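Side-chain contacts in regulatory protein (Pseudomonas aeruginosa, PDB 5J2Y), which binds promoter DNA as a helix-turn-helix repressor of virulence genes, acting as a global regulator in quorum sensing: residues R15-R20 and R43-E48; T21-S26 and W31-I36. One frame throughout, in Å; residues are numbered along the deposited sequence.

Contact 1 (R15-R20 and R43-E48); sequences RAKATR and RFENGE. With nucleotides of chain C; nucleotides of chain F.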
loop_
_atom_site.group_PDB
_atom_site.type_symbol
_atom_site.label_atom_id
_atom_site.label_comp_id
_atom_site.label_asym_id
_atom_site.label_seq_id
_atom_site.Cartn_x
_atom_site.Cartn_y
_atom_site.Cartn_z
ATOM N N ARG A 15 -8.597 2.591 0.123
ATOM C CA ARG A 15 -8.562 2.276 -1.297
ATOM C C ARG A 15 -7.596 1.108 -1.396
ATOM O O ARG A 15 -7.948 0.025 -1.864
ATOM C CB ARG A 15 -8.051 3.464 -2.107
ATOM C CG ARG A 15 -9.149 4.287 -2.763
ATOM C CD ARG A 15 -8.721 4.785 -4.134
ATOM N NE ARG A 15 -9.081 3.846 -5.194
ATOM C CZ ARG A 15 -8.724 3.983 -6.466
ATOM N NH1 ARG A 15 -9.097 3.080 -7.363
ATOM N NH2 ARG A 15 -7.994 5.024 -6.844
ATOM N N ALA A 16 -6.373 1.343 -0.931
ATOM C CA ALA A 16 -5.331 0.304 -0.895
ATOM C C ALA A 16 -5.841 -1.052 -0.445
ATOM O O ALA A 16 -5.478 -2.056 -1.022
ATOM C CB ALA A 16 -4.179 0.731 0.003
ATOM N N LYS A 17 -6.670 -1.066 0.600
ATOM C CA LYS A 17 -7.286 -2.292 1.108
ATOM C C LYS A 17 -8.210 -2.963 0.097
ATOM O O LYS A 17 -8.176 -4.188 -0.084
ATOM C CB LYS A 17 -8.071 -2.018 2.372
ATOM C CG LYS A 17 -8.663 -3.284 2.988
ATOM C CD LYS A 17 -9.383 -2.988 4.291
ATOM C CE LYS A 17 -10.101 -4.240 4.770
ATOM N NZ LYS A 17 -10.741 -4.047 6.108
ATOM N N ALA A 18 -9.034 -2.165 -0.567
ATOM C CA ALA A 18 -9.913 -2.698 -1.615
ATOM C C ALA A 18 -9.148 -3.335 -2.776
ATOM O O ALA A 18 -9.577 -4.330 -3.333
ATOM C CB ALA A 18 -10.807 -1.590 -2.137
ATOM N N THR A 19 -8.028 -2.737 -3.171
ATOM C CA THR A 19 -7.192 -3.300 -4.240
ATOM C C THR A 19 -6.702 -4.672 -3.808
ATOM O O THR A 19 -6.911 -5.671 -4.488
ATOM C CB THR A 19 -5.963 -2.407 -4.509
ATOM O OG1 THR A 19 -6.391 -1.087 -4.842
ATOM C CG2 THR A 19 -5.108 -2.958 -5.644
ATOM N N ARG A 20 -6.063 -4.678 -2.649
ATOM C CA ARG A 20 -5.433 -5.867 -2.038
ATOM C C ARG A 20 -6.423 -7.001 -1.894
ATOM O O ARG A 20 -6.127 -8.126 -2.249
ATOM C CB ARG A 20 -4.867 -5.477 -0.643
ATOM C CG ARG A 20 -4.539 -6.624 0.294
ATOM C CD ARG A 20 -3.966 -6.148 1.625
ATOM N NE ARG A 20 -4.940 -5.839 2.677
ATOM C CZ ARG A 20 -5.729 -6.740 3.307
ATOM N NH1 ARG A 20 -5.764 -8.010 2.932
ATOM N NH2 ARG A 20 -6.516 -6.364 4.318
ATOM N N ARG A 43 -2.798 -1.103 10.817
ATOM C CA ARG A 43 -3.175 0.181 11.426
ATOM C C ARG A 43 -3.552 1.212 10.359
ATOM O O ARG A 43 -4.511 1.955 10.546
ATOM C CB ARG A 43 -2.087 0.681 12.328
ATOM C CG ARG A 43 -1.837 -0.260 13.503
ATOM C CD ARG A 43 -0.835 0.280 14.532
ATOM N NE ARG A 43 -1.302 0.094 15.926
ATOM C CZ ARG A 43 -0.736 -0.688 16.847
ATOM N NH1 ARG A 43 0.353 -1.393 16.576
ATOM N NH2 ARG A 43 -1.253 -0.753 18.071
ATOM N N PHE A 44 -2.868 1.220 9.209
ATOM C CA PHE A 44 -3.249 2.166 8.112
ATOM C C PHE A 44 -4.655 1.884 7.542
ATOM O O PHE A 44 -5.439 2.770 7.342
ATOM C CB PHE A 44 -2.236 2.112 6.952
ATOM C CG PHE A 44 -0.857 2.618 7.301
ATOM C CD1 PHE A 44 -0.665 3.602 8.255
ATOM C CD2 PHE A 44 0.230 2.178 6.595
ATOM C CE1 PHE A 44 0.600 4.092 8.527
ATOM C CE2 PHE A 44 1.498 2.692 6.820
ATOM C CZ PHE A 44 1.694 3.640 7.802
ATOM N N GLU A 45 -4.927 0.623 7.262
ATOM C CA GLU A 45 -6.216 0.180 6.719
ATOM C C GLU A 45 -7.413 0.443 7.653
ATOM O O GLU A 45 -8.558 0.331 7.227
ATOM C CB GLU A 45 -6.173 -1.305 6.388
ATOM C CG GLU A 45 -5.349 -1.641 5.190
ATOM C CD GLU A 45 -5.319 -3.117 4.855
ATOM O OE1 GLU A 45 -6.113 -3.882 5.458
ATOM O OE2 GLU A 45 -4.501 -3.509 3.979
ATOM N N ASN A 46 -7.124 0.753 8.909
ATOM C CA ASN A 46 -8.122 1.059 9.905
ATOM C C ASN A 46 -8.033 2.489 10.383
ATOM O O ASN A 46 -8.544 2.837 11.446
ATOM C CB ASN A 46 -8.006 0.059 11.057
ATOM C CG ASN A 46 -8.641 -1.268 10.706
ATOM O OD1 ASN A 46 -9.851 -1.400 10.783
ATOM N ND2 ASN A 46 -7.842 -2.234 10.257
ATOM N N GLY A 47 -7.371 3.320 9.579
ATOM C CA GLY A 47 -7.476 4.763 9.696
ATOM C C GLY A 47 -6.465 5.455 10.565
ATOM O O GLY A 47 -6.693 6.582 10.974
ATOM N N GLU A 48 -5.341 4.804 10.858
ATOM C CA GLU A 48 -4.224 5.533 11.451
ATOM C C GLU A 48 -3.719 6.541 10.393
ATOM O O GLU A 48 -3.841 6.322 9.169
ATOM C CB GLU A 48 -3.116 4.576 11.888
ATOM C CG GLU A 48 -1.952 5.193 12.666
ATOM C CD GLU A 48 -0.668 4.356 12.602
ATOM O OE1 GLU A 48 -0.471 3.660 11.584
ATOM O OE2 GLU A 48 0.171 4.407 13.548
ATOM P P DG C 10 -4.531 -2.193 22.667
ATOM O OP1 DG C 10 -5.872 -2.070 23.246
ATOM O OP2 DG C 10 -3.997 -1.060 21.868
ATOM O "O5'" DG C 10 -3.460 -2.509 23.800
ATOM C "C5'" DG C 10 -3.319 -3.836 24.328
ATOM C "C4'" DG C 10 -1.936 -4.050 24.901
ATOM O "O4'" DG C 10 -1.030 -4.482 23.859
ATOM C "C3'" DG C 10 -1.268 -2.846 25.565
ATOM O "O3'" DG C 10 -0.502 -3.381 26.648
ATOM C "C2'" DG C 10 -0.374 -2.297 24.468
ATOM C "C1'" DG C 10 0.029 -3.550 23.696
ATOM N N9 DG C 10 0.204 -3.340 22.265
ATOM C C8 DG C 10 -0.634 -2.643 21.429
ATOM N N7 DG C 10 -0.230 -2.641 20.188
ATOM C C5 DG C 10 0.939 -3.386 20.205
ATOM C C6 DG C 10 1.827 -3.731 19.151
ATOM O O6 DG C 10 1.754 -3.435 17.952
ATOM N N1 DG C 10 2.884 -4.509 19.608
ATOM C C2 DG C 10 3.077 -4.889 20.914
ATOM N N2 DG C 10 4.161 -5.632 21.160
ATOM N N3 DG C 10 2.260 -4.573 21.903
ATOM C C4 DG C 10 1.216 -3.832 21.479
ATOM P P DT F 16 4.572 4.814 10.841
ATOM O OP1 DT F 16 4.967 4.925 9.416
ATOM O OP2 DT F 16 3.140 4.641 11.207
ATOM O "O5'" DT F 16 5.494 3.680 11.473
ATOM C "C5'" DT F 16 6.919 3.895 11.464
ATOM C "C4'" DT F 16 7.660 2.666 11.937
ATOM O "O4'" DT F 16 7.604 2.585 13.381
ATOM C "C3'" DT F 16 7.120 1.341 11.400
ATOM O "O3'" DT F 16 8.202 0.582 10.841
ATOM C "C2'" DT F 16 6.419 0.714 12.596
ATOM C "C1'" DT F 16 7.120 1.322 13.800
ATOM N N1 DT F 16 6.271 1.550 14.984
ATOM C C2 DT F 16 6.777 1.244 16.231
ATOM O O2 DT F 16 7.877 0.738 16.402
ATOM N N3 DT F 16 5.937 1.541 17.276
ATOM C C4 DT F 16 4.673 2.094 17.200
ATOM O O4 DT F 16 4.023 2.278 18.225
ATOM C C5 DT F 16 4.216 2.408 15.861
ATOM C C7 DT F 16 2.859 3.010 15.681
ATOM C C6 DT F 16 5.024 2.113 14.835
ATOM P P DT C 9 -7.791 -3.838 17.235
ATOM O OP1 DT C 9 -9.019 -3.879 18.066
ATOM O OP2 DT C 9 -7.588 -2.712 16.295
ATOM O "O5'" DT C 9 -6.549 -3.941 18.224
ATOM C "C5'" DT C 9 -6.476 -5.023 19.164
ATOM C "C4'" DT C 9 -5.222 -4.920 20.001
ATOM O "O4'" DT C 9 -4.109 -5.515 19.295
ATOM C "C3'" DT C 9 -4.785 -3.502 20.384
ATOM O "O3'" DT C 9 -4.492 -3.527 21.784
ATOM C "C2'" DT C 9 -3.528 -3.272 19.556
ATOM C "C1'" DT C 9 -2.973 -4.680 19.451
ATOM N N1 DT C 9 -2.070 -4.939 18.323
ATOM C C2 DT C 9 -0.995 -5.761 18.555
ATOM O O2 DT C 9 -0.760 -6.251 19.644
ATOM N N3 DT C 9 -0.193 -5.980 17.463
ATOM C C4 DT C 9 -0.376 -5.492 16.187
ATOM O O4 DT C 9 0.416 -5.794 15.301
ATOM C C5 DT C 9 -1.530 -4.642 16.010
ATOM C C7 DT C 9 -1.798 -4.053 14.662
ATOM C C6 DT C 9 -2.307 -4.405 17.076
#
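Segments 15-20, on helix 9-22, and 43-48, at the end of helix 38-45, have their nearest CA atoms at Lys-17 and Glu-45, 6.2 Å apart, and at both residues the CB points into the gap. The contact is carried by the carboxylate of Glu-45, which Arg-20 grips side-on. Its NE donates to Glu-45 OE2 at 2.7 Å, while Arg-20 NH2 reaches Glu-45 OE1 at 2.8 Å, using the syn lone pair of that oxygen. Guanidinium and carboxylate are only 6° from coplanar, the geometry of a paired, bidentate salt bridge. The Arg-20 chain turns at its third torsion (chi3 88°), with NE and NH2 facing the acid. Lys-17 contributes its aliphatic part: the fully extended chain crosses Glu-45 at about a right angle, with Lys-17 CD 3.6 Å from Glu-45 OE1. Lys-17 NZ is 4.7 Å from Glu-45 OE1, too far for a direct ion pair, though the opposite charges may still attract weakly. Trp-31 NE1 and Gln-27 NE2 also donate to the buried carboxylate, each to a different oxygen, and Arg-20 NH1 bridges to a DNA phosphate.

The arrangement is that of a helix-turn-helix domain, in which helix 38-45 serves as the recognition helix. Arg-43 reads the edge of guanine DG10 of chain C by the classic two-pronged contact: NH1 to O6 at 2.8 Å and NH2 to N7 at 3.0 Å, the latter nearly straight at 172°. The base of DT9 of chain C lies over one guanidinium face, offset toward its rim. The helix closes in a Schellman motif with Gly-47 at C-prime, its positive phi allowing Glu-48 N to bond back to Arg-43 O. On chain F, Phe-44 CE1 packs 3.7 Å from OP2 of DT16.

Contact 2 (T21-S26 and W31-I36); sequences TARRES and WSRFGI. With nucleotides of chain C.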
loop_
_atom_site.group_PDB
_atom_site.type_symbol
_atom_site.label_atom_id
_atom_site.label_comp_id
_atom_site.label_asym_id
_atom_site.label_seq_id
_atom_site.Cartn_x
_atom_site.Cartn_y
_atom_site.Cartn_z
ATOM N N THR A 21 -7.570 -6.691 -1.296
ATOM C CA THR A 21 -8.720 -7.610 -1.172
ATOM C C THR A 21 -9.118 -8.192 -2.536
ATOM O O THR A 21 -9.229 -9.409 -2.710
ATOM C CB THR A 21 -9.879 -6.842 -0.505
ATOM O OG1 THR A 21 -9.542 -6.584 0.861
ATOM C CG2 THR A 21 -11.215 -7.587 -0.553
ATOM N N ALA A 22 -9.280 -7.312 -3.516
ATOM C CA ALA A 22 -9.659 -7.737 -4.862
ATOM C C ALA A 22 -8.637 -8.625 -5.507
ATOM O O ALA A 22 -8.986 -9.408 -6.374
ATOM C CB ALA A 22 -9.942 -6.530 -5.758
ATOM N N ARG A 23 -7.370 -8.508 -5.104
ATOM C CA ARG A 23 -6.306 -9.370 -5.644
ATOM C C ARG A 23 -6.066 -10.592 -4.766
ATOM O O ARG A 23 -5.167 -11.413 -5.039
ATOM C CB ARG A 23 -5.023 -8.577 -5.806
ATOM C CG ARG A 23 -5.167 -7.453 -6.803
ATOM C CD ARG A 23 -4.000 -6.518 -6.657
ATOM N NE ARG A 23 -2.785 -7.231 -7.023
ATOM C CZ ARG A 23 -1.574 -6.783 -6.789
ATOM N NH1 ARG A 23 -0.530 -7.502 -7.171
ATOM N NH2 ARG A 23 -1.433 -5.632 -6.151
ATOM N N ARG A 24 -6.900 -10.715 -3.738
ATOM C CA ARG A 24 -6.832 -11.785 -2.776
ATOM C C ARG A 24 -5.404 -11.887 -2.208
ATOM O O ARG A 24 -4.824 -12.940 -2.195
ATOM C CB ARG A 24 -7.316 -13.094 -3.421
ATOM C CG ARG A 24 -8.746 -13.049 -3.985
ATOM N N GLU A 25 -4.861 -10.766 -1.740
ATOM C CA GLU A 25 -3.522 -10.739 -1.120
ATOM C C GLU A 25 -3.590 -10.474 0.382
ATOM O O GLU A 25 -4.373 -9.645 0.844
ATOM C CB GLU A 25 -2.623 -9.692 -1.783
ATOM C CG GLU A 25 -2.320 -9.963 -3.238
ATOM C CD GLU A 25 -1.382 -8.937 -3.854
ATOM O OE1 GLU A 25 -1.160 -7.857 -3.255
ATOM O OE2 GLU A 25 -0.874 -9.195 -4.969
ATOM N N SER A 26 -2.754 -11.163 1.140
ATOM C CA SER A 26 -2.609 -10.840 2.527
ATOM C C SER A 26 -2.013 -9.407 2.723
ATOM O O SER A 26 -1.348 -8.859 1.847
ATOM C CB SER A 26 -1.703 -11.868 3.204
ATOM O OG SER A 26 -0.391 -11.819 2.657
ATOM N N TRP A 31 1.671 -5.183 1.736
ATOM C CA TRP A 31 2.408 -4.075 2.329
ATOM C C TRP A 31 3.930 -4.208 2.274
ATOM O O TRP A 31 4.644 -3.201 2.230
ATOM C CB TRP A 31 1.943 -3.850 3.726
ATOM C CG TRP A 31 0.640 -3.297 3.731
ATOM C CD1 TRP A 31 -0.539 -3.962 3.950
ATOM C CD2 TRP A 31 0.300 -1.931 3.491
ATOM N NE1 TRP A 31 -1.602 -3.084 3.860
ATOM C CE2 TRP A 31 -1.109 -1.830 3.596
ATOM C CE3 TRP A 31 1.052 -0.779 3.197
ATOM C CZ2 TRP A 31 -1.775 -0.641 3.448
ATOM C CZ3 TRP A 31 0.402 0.396 3.022
ATOM C CH2 TRP A 31 -1.024 0.467 3.148
ATOM N N SER A 32 4.412 -5.442 2.187
ATOM C CA SER A 32 5.844 -5.660 2.190
ATOM C C SER A 32 6.506 -5.277 0.882
ATOM O O SER A 32 7.704 -5.055 0.875
ATOM C CB SER A 32 6.200 -7.105 2.616
ATOM O OG SER A 32 5.632 -8.041 1.727
ATOM N N ARG A 33 5.748 -5.159 -0.217
ATOM C CA ARG A 33 6.323 -4.623 -1.486
ATOM C C ARG A 33 6.882 -3.241 -1.304
ATOM O O ARG A 33 7.717 -2.827 -2.100
ATOM C CB ARG A 33 5.287 -4.505 -2.604
ATOM C CG ARG A 33 4.608 -5.798 -2.950
ATOM C CD ARG A 33 3.998 -5.748 -4.333
ATOM N NE ARG A 33 3.545 -7.102 -4.673
ATOM C CZ ARG A 33 2.293 -7.544 -4.514
ATOM N NH1 ARG A 33 1.333 -6.733 -4.097
ATOM N NH2 ARG A 33 1.987 -8.799 -4.812
ATOM N N PHE A 34 6.348 -2.515 -0.306
ATOM C CA PHE A 34 6.762 -1.152 0.032
ATOM C C PHE A 34 7.721 -1.105 1.237
ATOM O O PHE A 34 8.125 -0.041 1.660
ATOM C CB PHE A 34 5.519 -0.270 0.336
ATOM C CG PHE A 34 4.457 -0.323 -0.735
ATOM C CD1 PHE A 34 4.620 0.362 -1.926
ATOM C CD2 PHE A 34 3.283 -1.028 -0.536
ATOM C CE1 PHE A 34 3.658 0.316 -2.904
ATOM C CE2 PHE A 34 2.325 -1.102 -1.525
ATOM C CZ PHE A 34 2.513 -0.411 -2.710
ATOM N N GLY A 35 8.052 -2.264 1.809
ATOM C CA GLY A 35 8.859 -2.304 3.019
ATOM C C GLY A 35 8.083 -1.905 4.258
ATOM O O GLY A 35 8.645 -1.408 5.230
ATOM N N ILE A 36 6.780 -2.126 4.215
ATOM C CA ILE A 36 5.899 -1.786 5.303
ATOM C C ILE A 36 5.441 -3.096 5.951
ATOM O O ILE A 36 4.996 -4.018 5.283
ATOM C CB ILE A 36 4.712 -0.971 4.773
ATOM C CG1 ILE A 36 5.199 0.396 4.317
ATOM C CG2 ILE A 36 3.644 -0.742 5.840
ATOM C CD1 ILE A 36 4.189 1.146 3.448
ATOM P P DT C 7 -5.320 -10.515 6.040
ATOM O OP1 DT C 7 -6.353 -9.953 5.136
ATOM O OP2 DT C 7 -3.874 -10.308 5.725
ATOM O "O5'" DT C 7 -5.608 -10.020 7.514
ATOM C "C5'" DT C 7 -6.925 -10.077 8.058
ATOM C "C4'" DT C 7 -6.930 -9.535 9.470
ATOM O "O4'" DT C 7 -6.085 -10.341 10.322
ATOM C "C3'" DT C 7 -6.448 -8.094 9.643
ATOM O "O3'" DT C 7 -7.465 -7.473 10.421
ATOM C "C2'" DT C 7 -5.149 -8.228 10.423
ATOM C "C1'" DT C 7 -5.394 -9.485 11.217
ATOM N N1 DT C 7 -4.193 -10.203 11.675
ATOM C C2 DT C 7 -4.116 -10.525 13.005
ATOM O O2 DT C 7 -4.949 -10.171 13.821
ATOM N N3 DT C 7 -3.012 -11.259 13.353
ATOM C C4 DT C 7 -2.002 -11.695 12.515
ATOM O O4 DT C 7 -1.067 -12.347 12.969
ATOM C C5 DT C 7 -2.156 -11.335 11.128
ATOM C C7 DT C 7 -1.106 -11.754 10.150
ATOM C C6 DT C 7 -3.240 -10.633 10.777
#
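Glu-25 and Arg-33 cross at about a right angle, and the arginine meets the acid end-on: NH1 donates to Glu-25 OE1 and NH2 to Glu-25 OE2, each pair 2.9 Å apart. Both oxygens lie close to the guanidinium plane of Arg-33, but the carboxylate is turned 45° against it. The twist makes the two bonds unequal in direction: OE1 is met on its syn side, whereas OE2 is approached from above the carboxylate plane, 48° out of it. Arg-33 is extended from CG to NE, which carries its terminal nitrogens across to the acid.

Arg-23 is modelled in two conformers, so its part is tentative. In one of them it approaches Arg-33 from the opposite direction, the guanidinium planes 17° apart. Arg-23 NH2 then lies 3.6 Å from Arg-33 NH1, a like-charge approach offset by the nearby Glu-25 oxygens. Glu-25 CD sits 3.6 Å above the centre of one face of the Arg-23 guanidinium. Arg-23 NH1 is 2.8 Å from Glu-25 OE2, yet that oxygen lies well out of plane, so the interaction is electrostatic with no N-H aimed at it. Arg-23 NH2 hydrogen-bonds to Tyr-61 OH, and NH1 pairs with Asp-68.

Glu-25 leads from the Schellman motif at Arg-24, which ends helix 9-22, to Ser-26, the N-cap of helix 27-32. There Ser-26 CA lies 3.5 Å from OP2 of DT7 of chain C.

One carboxylate thus engages two guanidiniums in different ways; the network probably balances the arginines' charges near the protein surface and should favour an ionised Glu-25.

Both contacts start from helix 9-22, but contact 1 joins it to the recognition helix 38-45 in a buried setting, whereas contact 2 joins the turn after it to segment 31-36, which begins in helix 27-32, near the surface. Each centres on a glutamate held by an arginine. In contact 1 the pair is nearly coplanar and side-on, with further donors to the same acid; in contact 2 it is end-on and twisted, within a three-residue charge network. They meet directly: Phe-44 CD2 packs 4.0 Å from Trp-31 CZ3, and Glu-25 N lies 3.0 Å from Arg-20 O, probably a hydrogen bond. Base reading belongs to contact 1, while contact 2 approaches DNA at a phosphate.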